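Local coordinates for protein amide synthase (Vibrio cholerae, PDB 1L5A) that acts as an amide synthase, a nonribosomal peptide synthetase condensation enzyme associated with the biosynthesis of vibriobactin, at residues A[257-266]-A[302-313]; A[329-338]-A[360-368]. All coordinates share one frame; numbering follows the deposited sequence.

Contact 1. Residues A[257-266]-A[302-313]; sequences WLPFMNRWGS and IRSLYLHGRYRI
Phe260 reaches Tyr306 with CG anti to its own backbone N (chi1 168°), while Tyr306 keeps CG beside its N (chi1 -58°). The two ring planes differ by little but are offset, so they hardly overlap, with centroids 5.1 Å apart. What lies over the centre of the Phe260 ring is Tyr306 CA, a CH-pi contact of 4.1 Å to the ring centroid. The opposite face is covered by Asn262 N, and Gly309 O sits at the edge. Tyr306 OH is hydrogen-bonded to Asp236.

Arg303 bends at chi2 and chi3 and lays NH2 over the six-membered ring of Trp264. This is a cation-pi contact, with Arg303 CZ 4.4 Å from the ring centroid. The guanidinium stands steeply to the ring, 71° between planes. Trp178 of the second subunit also meets Arg303 and Trp264, and Trp264 NE1 donates a hydrogen bond to Thr173 O of that subunit.

Within the strand, Leu258 CD1 touches Leu305 CD1 at 3.7 Å. Farther on, a water accepts from Arg312 NE at 2.8 Å and, weakly, from Asn262 ND2. The turn after the strand brings Trp264 to the second subunit, while helix 291-307 packs on strand 255-260 as an alpha/beta layer of the condensation-domain fold.

Contact 2. Residues A[329-338]-A[360-368]; sequences FMSPFINILP and EGINFTFRG
Phe333 O takes the N-H of Phe364 at 2.7 Å, nearly straight at the hydrogen (173°), and Asn363 CA adds a CA-H...O contact to the same oxygen. This is one rung of a parallel beta ladder between strands 333-337 and 362-368, part of a mixed sheet in the condensation-domain fold. The register runs from Phe333 beside Asn363 to Leu337 beside Arg367. Asn335 carries the pattern on: its N binds Phe364 O, and its O takes the N-H of Phe366 at 2.9 Å. Gly368 N to Leu337 O, 2.8 Å, ends the series.

Ile334, Ile336, Phe364 and Phe366 share one face. Ile336 holds CG1 beside its backbone N (chi1 -58°), and CD1 reaches Phe366 CD1 at 3.6 Å. Ile334 CD1 comes to the edge of the same ring at Phe366 CE1. Helix 234-249 covers this face through Trp234, Leu238 and Cys242. Phe397 and His393 meet the Phe364 ring edge-to-face.

The other face carries Phe333, Asn335, Asn363 and Thr365. The Asn363 amide runs alongside the Phe333 ring, planes 21° apart, and Asn363 OD1 is 3.4 Å from Phe333 CD2. Asn363 ND2 gives a weak hydrogen bond to Thr365 OG1. The Arg367 guanidinium makes a salt bridge with Asp377 of strand 374-381.

Before the strand, cis Pro332 packs CB on Ile362 CG2 at 3.7 Å. Beside it, Ser331 OG takes the place of a backbone carbonyl and accepts the N-H of Ile362 at 2.9 Å.

Both segments of contact 1 precede those of contact 2 in the chain; the centres are 16 Å apart. They join through strands 255-260 and 333-337. Trp257 N lies 2.8 Å from Pro332 O, and Trp257 O 2.9 Å from Ile334 N, both probable hydrogen bonds in a parallel pattern. Strand 333-337 has 362-368 along one side and, at its start, meets 255-260 on the other, so two sheets are joined there by a short parallel stitch. Leu258 of contact 1 also packs on Ile334. Between 329-338 and 360-368 the chain leaves to form strand 348-356, an outermost strand of the separate five-stranded sheet. Contact 2 thus lies where the chain returns from that sheet.

Contact 1. Residues A[257-266]-A[302-313]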
# COMPACT_ATOMS: atom_id res chain seq x y z
N TRP A 257 -20.39 -9.39 17.51
CA TRP A 257 -19.08 -8.77 17.69
C TRP A 257 -17.97 -9.77 17.47
O TRP A 257 -18.08 -10.93 17.86
CB TRP A 257 -18.97 -8.15 19.07
CG TRP A 257 -19.83 -6.93 19.26
CD1 TRP A 257 -21.17 -6.91 19.54
CD2 TRP A 257 -19.41 -5.56 19.19
NE1 TRP A 257 -21.61 -5.61 19.64
CE2 TRP A 257 -20.55 -4.76 19.43
CE3 TRP A 257 -18.18 -4.93 18.93
CZ2 TRP A 257 -20.50 -3.36 19.43
CZ3 TRP A 257 -18.13 -3.53 18.94
CH2 TRP A 257 -19.29 -2.77 19.18
N LEU A 258 -16.90 -9.28 16.84
CA LEU A 258 -15.71 -10.06 16.50
C LEU A 258 -14.43 -9.42 16.97
O LEU A 258 -14.36 -8.21 17.20
CB LEU A 258 -15.52 -10.13 14.99
CG LEU A 258 -16.56 -10.71 14.08
CD1 LEU A 258 -16.15 -10.44 12.66
CD2 LEU A 258 -16.68 -12.20 14.35
N PRO A 259 -13.38 -10.24 17.12
CA PRO A 259 -12.13 -9.65 17.55
C PRO A 259 -11.24 -9.67 16.30
O PRO A 259 -11.02 -10.74 15.72
CB PRO A 259 -11.64 -10.61 18.64
CG PRO A 259 -12.04 -11.92 18.11
CD PRO A 259 -13.41 -11.68 17.44
N PHE A 260 -10.80 -8.50 15.83
CA PHE A 260 -9.88 -8.47 14.69
C PHE A 260 -8.47 -8.34 15.30
O PHE A 260 -8.15 -7.34 15.96
CB PHE A 260 -10.16 -7.29 13.76
CG PHE A 260 -9.07 -7.06 12.75
CD1 PHE A 260 -8.60 -8.12 11.97
CD2 PHE A 260 -8.48 -5.81 12.61
CE1 PHE A 260 -7.54 -7.94 11.08
CE2 PHE A 260 -7.41 -5.62 11.73
CZ PHE A 260 -6.95 -6.68 10.96
N MET A 261 -7.64 -9.37 15.11
CA MET A 261 -6.29 -9.39 15.70
C MET A 261 -5.48 -8.12 15.43
O MET A 261 -4.72 -7.65 16.30
CB MET A 261 -5.53 -10.62 15.19
CG MET A 261 -6.20 -11.95 15.48
SD MET A 261 -6.70 -12.06 17.21
CE MET A 261 -8.46 -12.31 17.09
N ASN A 262 -5.62 -7.56 14.23
CA ASN A 262 -4.91 -6.35 13.88
C ASN A 262 -3.39 -6.63 13.76
O ASN A 262 -2.56 -5.77 14.07
CB ASN A 262 -5.21 -5.30 14.95
CG ASN A 262 -5.24 -3.90 14.39
OD1 ASN A 262 -5.66 -3.66 13.27
ND2 ASN A 262 -4.80 -2.94 15.19
N ARG A 263 -3.04 -7.84 13.32
CA ARG A 263 -1.66 -8.27 13.13
C ARG A 263 -1.40 -8.39 11.63
O ARG A 263 -0.26 -8.40 11.18
CB ARG A 263 -1.42 -9.66 13.74
CG ARG A 263 -1.76 -9.80 15.21
CD ARG A 263 -0.65 -9.31 16.07
NE ARG A 263 -1.05 -9.25 17.47
CZ ARG A 263 -0.21 -9.06 18.48
NH1 ARG A 263 1.10 -8.92 18.25
NH2 ARG A 263 -0.68 -8.95 19.72
N TRP A 264 -2.49 -8.51 10.87
CA TRP A 264 -2.44 -8.66 9.42
C TRP A 264 -1.67 -7.56 8.69
O TRP A 264 -1.97 -6.38 8.82
CB TRP A 264 -3.87 -8.74 8.89
CG TRP A 264 -3.95 -8.93 7.43
CD1 TRP A 264 -3.07 -9.59 6.63
CD2 TRP A 264 -5.01 -8.49 6.58
NE1 TRP A 264 -3.51 -9.59 5.33
CE2 TRP A 264 -4.70 -8.92 5.26
CE3 TRP A 264 -6.19 -7.77 6.79
CZ2 TRP A 264 -5.53 -8.65 4.17
CZ3 TRP A 264 -7.02 -7.49 5.70
CH2 TRP A 264 -6.68 -7.94 4.40
N GLY A 265 -0.65 -7.97 7.94
CA GLY A 265 0.16 -7.01 7.21
C GLY A 265 0.92 -6.02 8.05
O GLY A 265 1.43 -5.04 7.53
N SER A 266 1.05 -6.26 9.36
CA SER A 266 1.74 -5.32 10.23
C SER A 266 2.94 -5.89 10.98
O SER A 266 3.07 -7.10 11.18
CB SER A 266 0.75 -4.77 11.26
OG SER A 266 1.42 -4.09 12.31
N ILE A 302 -17.29 -9.57 6.45
CA ILE A 302 -16.28 -9.77 7.47
C ILE A 302 -14.96 -9.19 7.01
O ILE A 302 -14.32 -8.42 7.74
CB ILE A 302 -16.10 -11.26 7.80
CG1 ILE A 302 -17.36 -11.80 8.49
CG2 ILE A 302 -14.88 -11.45 8.68
CD1 ILE A 302 -17.43 -13.30 8.59
N ARG A 303 -14.56 -9.56 5.79
CA ARG A 303 -13.30 -9.07 5.22
C ARG A 303 -13.23 -7.55 5.27
O ARG A 303 -12.21 -6.94 5.61
CB ARG A 303 -13.19 -9.49 3.77
CG ARG A 303 -11.86 -9.12 3.17
CD ARG A 303 -10.97 -10.31 3.35
NE ARG A 303 -9.83 -10.06 4.22
CZ ARG A 303 -9.21 -11.02 4.89
NH1 ARG A 303 -9.63 -12.29 4.77
NH2 ARG A 303 -8.20 -10.73 5.69
N SER A 304 -14.35 -6.94 4.89
CA SER A 304 -14.47 -5.51 4.90
C SER A 304 -14.14 -4.99 6.30
O SER A 304 -13.54 -3.93 6.43
CB SER A 304 -15.88 -5.13 4.48
OG SER A 304 -16.06 -3.74 4.53
N LEU A 305 -14.54 -5.72 7.34
CA LEU A 305 -14.26 -5.28 8.70
C LEU A 305 -12.74 -5.28 8.94
O LEU A 305 -12.18 -4.33 9.49
CB LEU A 305 -14.94 -6.20 9.73
CG LEU A 305 -16.47 -6.28 9.78
CD1 LEU A 305 -16.85 -7.21 10.90
CD2 LEU A 305 -17.11 -4.90 10.02
N TYR A 306 -12.07 -6.34 8.52
CA TYR A 306 -10.62 -6.42 8.69
C TYR A 306 -9.88 -5.28 7.97
O TYR A 306 -8.93 -4.73 8.51
CB TYR A 306 -10.11 -7.77 8.18
CG TYR A 306 -10.74 -8.96 8.86
CD1 TYR A 306 -10.74 -10.22 8.23
CD2 TYR A 306 -11.26 -8.87 10.15
CE1 TYR A 306 -11.24 -11.35 8.88
CE2 TYR A 306 -11.76 -10.00 10.82
CZ TYR A 306 -11.74 -11.24 10.18
OH TYR A 306 -12.20 -12.36 10.82
N LEU A 307 -10.32 -4.94 6.76
CA LEU A 307 -9.66 -3.87 6.00
C LEU A 307 -9.72 -2.50 6.67
O LEU A 307 -8.82 -1.68 6.51
CB LEU A 307 -10.26 -3.80 4.58
CG LEU A 307 -9.92 -5.02 3.72
CD1 LEU A 307 -10.90 -5.15 2.57
CD2 LEU A 307 -8.48 -4.93 3.21
N HIS A 308 -10.78 -2.24 7.44
CA HIS A 308 -10.89 -0.96 8.12
C HIS A 308 -10.69 -1.20 9.61
O HIS A 308 -10.84 -0.28 10.44
CB HIS A 308 -12.27 -0.33 7.86
CG HIS A 308 -12.59 -0.15 6.40
ND1 HIS A 308 -13.13 -1.16 5.63
CD2 HIS A 308 -12.36 0.88 5.56
CE1 HIS A 308 -13.23 -0.75 4.38
NE2 HIS A 308 -12.77 0.49 4.31
N GLY A 309 -10.28 -2.43 9.94
CA GLY A 309 -10.07 -2.87 11.30
C GLY A 309 -9.04 -2.23 12.23
O GLY A 309 -9.10 -2.43 13.44
N ARG A 310 -8.11 -1.46 11.68
CA ARG A 310 -7.08 -0.84 12.49
C ARG A 310 -7.61 0.41 13.17
O ARG A 310 -6.93 0.99 14.05
CB ARG A 310 -5.87 -0.51 11.61
CG ARG A 310 -4.67 0.02 12.34
CD ARG A 310 -3.41 -0.08 11.51
NE ARG A 310 -2.22 0.15 12.34
CZ ARG A 310 -1.00 -0.28 12.02
NH1 ARG A 310 -0.79 -0.97 10.91
NH2 ARG A 310 0.02 -0.03 12.83
N TYR A 311 -8.81 0.83 12.77
CA TYR A 311 -9.43 2.02 13.38
C TYR A 311 -10.01 1.52 14.72
O TYR A 311 -10.83 0.61 14.77
CB TYR A 311 -10.54 2.58 12.46
CG TYR A 311 -10.92 4.03 12.72
CD1 TYR A 311 -10.08 5.08 12.34
CD2 TYR A 311 -12.12 4.35 13.37
CE1 TYR A 311 -10.42 6.41 12.59
CE2 TYR A 311 -12.47 5.66 13.63
CZ TYR A 311 -11.63 6.69 13.25
OH TYR A 311 -11.99 7.99 13.54
N ARG A 312 -9.53 2.10 15.81
CA ARG A 312 -9.97 1.70 17.14
C ARG A 312 -11.46 1.90 17.45
O ARG A 312 -12.03 2.97 17.21
CB ARG A 312 -9.12 2.43 18.18
CG ARG A 312 -7.69 1.90 18.29
CD ARG A 312 -7.64 0.94 19.45
NE ARG A 312 -7.36 -0.43 19.07
CZ ARG A 312 -7.89 -1.49 19.67
NH1 ARG A 312 -8.75 -1.32 20.67
NH2 ARG A 312 -7.57 -2.71 19.28
N ILE A 313 -12.07 0.85 17.99
CA ILE A 313 -13.47 0.91 18.35
C ILE A 313 -13.68 2.01 19.39
O ILE A 313 -14.73 2.64 19.43
CB ILE A 313 -13.96 -0.46 18.91
CG1 ILE A 313 -15.48 -0.42 19.13
CG2 ILE A 313 -13.24 -0.78 20.22
CD1 ILE A 313 -16.29 -0.51 17.86
O HOH W 1 -5.13 -1.84 18.04

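Contact 2. Residues A[329-338]-A[360-368]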
# COMPACT_ATOMS: atom_id res chain seq x y z
N PHE A 329 -21.82 -2.36 24.35
CA PHE A 329 -22.02 -3.67 24.94
C PHE A 329 -21.65 -4.62 23.82
O PHE A 329 -22.46 -4.90 22.94
CB PHE A 329 -23.48 -3.84 25.34
CG PHE A 329 -23.77 -5.14 26.03
CD1 PHE A 329 -23.11 -5.47 27.20
CD2 PHE A 329 -24.74 -6.01 25.53
CE1 PHE A 329 -23.41 -6.66 27.89
CE2 PHE A 329 -25.05 -7.20 26.21
CZ PHE A 329 -24.38 -7.53 27.40
N MET A 330 -20.42 -5.12 23.83
CA MET A 330 -20.00 -6.01 22.75
C MET A 330 -20.54 -7.42 22.88
O MET A 330 -19.79 -8.37 23.10
CB MET A 330 -18.48 -6.01 22.63
CG MET A 330 -17.97 -4.64 22.20
SD MET A 330 -16.25 -4.28 22.57
CE MET A 330 -16.26 -2.45 22.69
N SER A 331 -21.85 -7.56 22.71
CA SER A 331 -22.48 -8.87 22.80
C SER A 331 -23.67 -8.93 21.86
O SER A 331 -24.35 -7.95 21.66
CB SER A 331 -22.94 -9.14 24.23
OG SER A 331 -23.44 -10.46 24.35
N PRO A 332 -23.92 -10.09 21.25
CA PRO A 332 -23.18 -11.36 21.36
C PRO A 332 -21.78 -11.28 20.73
O PRO A 332 -21.54 -10.50 19.81
CB PRO A 332 -24.11 -12.36 20.66
CG PRO A 332 -24.80 -11.54 19.65
CD PRO A 332 -25.11 -10.25 20.41
N PHE A 333 -20.86 -12.10 21.22
CA PHE A 333 -19.48 -12.07 20.78
C PHE A 333 -18.96 -13.44 20.34
O PHE A 333 -19.26 -14.45 20.99
CB PHE A 333 -18.63 -11.55 21.95
CG PHE A 333 -17.26 -11.10 21.57
CD1 PHE A 333 -16.99 -9.74 21.39
CD2 PHE A 333 -16.23 -12.02 21.40
CE1 PHE A 333 -15.70 -9.31 21.04
CE2 PHE A 333 -14.94 -11.59 21.05
CZ PHE A 333 -14.68 -10.24 20.87
N ILE A 334 -18.20 -13.49 19.26
CA ILE A 334 -17.65 -14.77 18.81
C ILE A 334 -16.11 -14.73 18.79
O ILE A 334 -15.49 -13.73 18.46
CB ILE A 334 -18.25 -15.19 17.44
CG1 ILE A 334 -17.75 -16.59 17.07
CG2 ILE A 334 -17.87 -14.20 16.36
CD1 ILE A 334 -18.48 -17.19 15.91
N ASN A 335 -15.51 -15.83 19.21
CA ASN A 335 -14.05 -15.96 19.30
C ASN A 335 -13.67 -17.28 18.68
O ASN A 335 -14.33 -18.30 18.95
CB ASN A 335 -13.60 -16.03 20.76
CG ASN A 335 -12.79 -14.84 21.20
OD1 ASN A 335 -11.75 -14.54 20.61
ND2 ASN A 335 -13.24 -14.15 22.25
N ILE A 336 -12.63 -17.28 17.87
CA ILE A 336 -12.16 -18.53 17.30
C ILE A 336 -10.75 -18.72 17.84
O ILE A 336 -9.89 -17.86 17.69
CB ILE A 336 -12.08 -18.49 15.78
CG1 ILE A 336 -13.46 -18.17 15.16
CG2 ILE A 336 -11.54 -19.81 15.31
CD1 ILE A 336 -14.54 -19.22 15.41
N LEU A 337 -10.52 -19.85 18.51
CA LEU A 337 -9.20 -20.14 19.07
C LEU A 337 -8.63 -21.36 18.34
O LEU A 337 -8.83 -22.50 18.77
CB LEU A 337 -9.33 -20.41 20.56
CG LEU A 337 -10.00 -19.19 21.23
CD1 LEU A 337 -10.01 -19.39 22.73
CD2 LEU A 337 -9.27 -17.90 20.84
N PRO A 338 -7.90 -21.11 17.24
CA PRO A 338 -7.28 -22.10 16.35
C PRO A 338 -5.88 -22.60 16.63
O PRO A 338 -5.50 -23.68 16.18
CB PRO A 338 -7.34 -21.40 15.01
CG PRO A 338 -6.91 -19.99 15.40
CD PRO A 338 -7.64 -19.75 16.74
N GLU A 360 -18.55 -10.70 29.56
CA GLU A 360 -19.61 -9.71 29.51
C GLU A 360 -20.58 -10.15 28.41
O GLU A 360 -20.16 -10.49 27.31
CB GLU A 360 -19.03 -8.33 29.21
CG GLU A 360 -19.81 -7.18 29.80
CD GLU A 360 -19.05 -5.85 29.74
OE1 GLU A 360 -17.89 -5.80 30.24
OE2 GLU A 360 -19.60 -4.86 29.19
N GLY A 361 -21.87 -10.18 28.72
CA GLY A 361 -22.85 -10.61 27.73
C GLY A 361 -22.72 -12.11 27.48
O GLY A 361 -22.40 -12.87 28.38
N ILE A 362 -23.02 -12.54 26.26
CA ILE A 362 -22.88 -13.95 25.94
C ILE A 362 -21.75 -14.07 24.92
O ILE A 362 -21.56 -13.20 24.07
CB ILE A 362 -24.18 -14.53 25.37
CG1 ILE A 362 -24.04 -16.06 25.25
CG2 ILE A 362 -24.48 -13.89 24.03
CD1 ILE A 362 -25.26 -16.76 24.76
N ASN A 363 -20.99 -15.15 25.02
CA ASN A 363 -19.83 -15.37 24.17
C ASN A 363 -19.83 -16.78 23.54
O ASN A 363 -20.07 -17.78 24.23
CB ASN A 363 -18.58 -15.19 25.03
CG ASN A 363 -17.30 -15.13 24.24
OD1 ASN A 363 -16.73 -14.05 24.02
ND2 ASN A 363 -16.81 -16.29 23.80
N PHE A 364 -19.60 -16.86 22.24
CA PHE A 364 -19.53 -18.14 21.56
C PHE A 364 -18.07 -18.32 21.20
O PHE A 364 -17.49 -17.47 20.53
CB PHE A 364 -20.40 -18.16 20.29
CG PHE A 364 -21.85 -17.92 20.58
CD1 PHE A 364 -22.44 -16.70 20.27
CD2 PHE A 364 -22.60 -18.88 21.24
CE1 PHE A 364 -23.77 -16.43 20.63
CE2 PHE A 364 -23.92 -18.62 21.61
CZ PHE A 364 -24.50 -17.39 21.31
N THR A 365 -17.48 -19.40 21.67
CA THR A 365 -16.08 -19.64 21.39
C THR A 365 -15.81 -20.99 20.74
O THR A 365 -16.38 -22.01 21.11
CB THR A 365 -15.25 -19.51 22.65
OG1 THR A 365 -15.00 -18.12 22.91
CG2 THR A 365 -13.93 -20.25 22.51
N PHE A 366 -14.95 -20.97 19.74
CA PHE A 366 -14.61 -22.20 19.06
C PHE A 366 -13.12 -22.43 19.25
O PHE A 366 -12.29 -21.65 18.77
CB PHE A 366 -14.94 -22.09 17.58
CG PHE A 366 -16.41 -22.17 17.28
CD1 PHE A 366 -17.16 -21.01 17.08
CD2 PHE A 366 -17.05 -23.41 17.17
CE1 PHE A 366 -18.53 -21.09 16.74
CE2 PHE A 366 -18.41 -23.50 16.84
CZ PHE A 366 -19.15 -22.34 16.62
N ARG A 367 -12.77 -23.48 20.00
CA ARG A 367 -11.37 -23.78 20.22
C ARG A 367 -11.03 -25.10 19.55
O ARG A 367 -11.77 -26.08 19.65
CB ARG A 367 -11.03 -23.82 21.72
CG ARG A 367 -12.22 -24.06 22.66
CD ARG A 367 -11.78 -24.10 24.14
NE ARG A 367 -11.28 -25.42 24.50
CZ ARG A 367 -12.05 -26.46 24.80
NH1 ARG A 367 -13.38 -26.34 24.79
NH2 ARG A 367 -11.50 -27.65 25.07
N GLY A 368 -9.90 -25.11 18.86
CA GLY A 368 -9.46 -26.31 18.17
C GLY A 368 -9.37 -26.11 16.67
O GLY A 368 -9.06 -25.01 16.19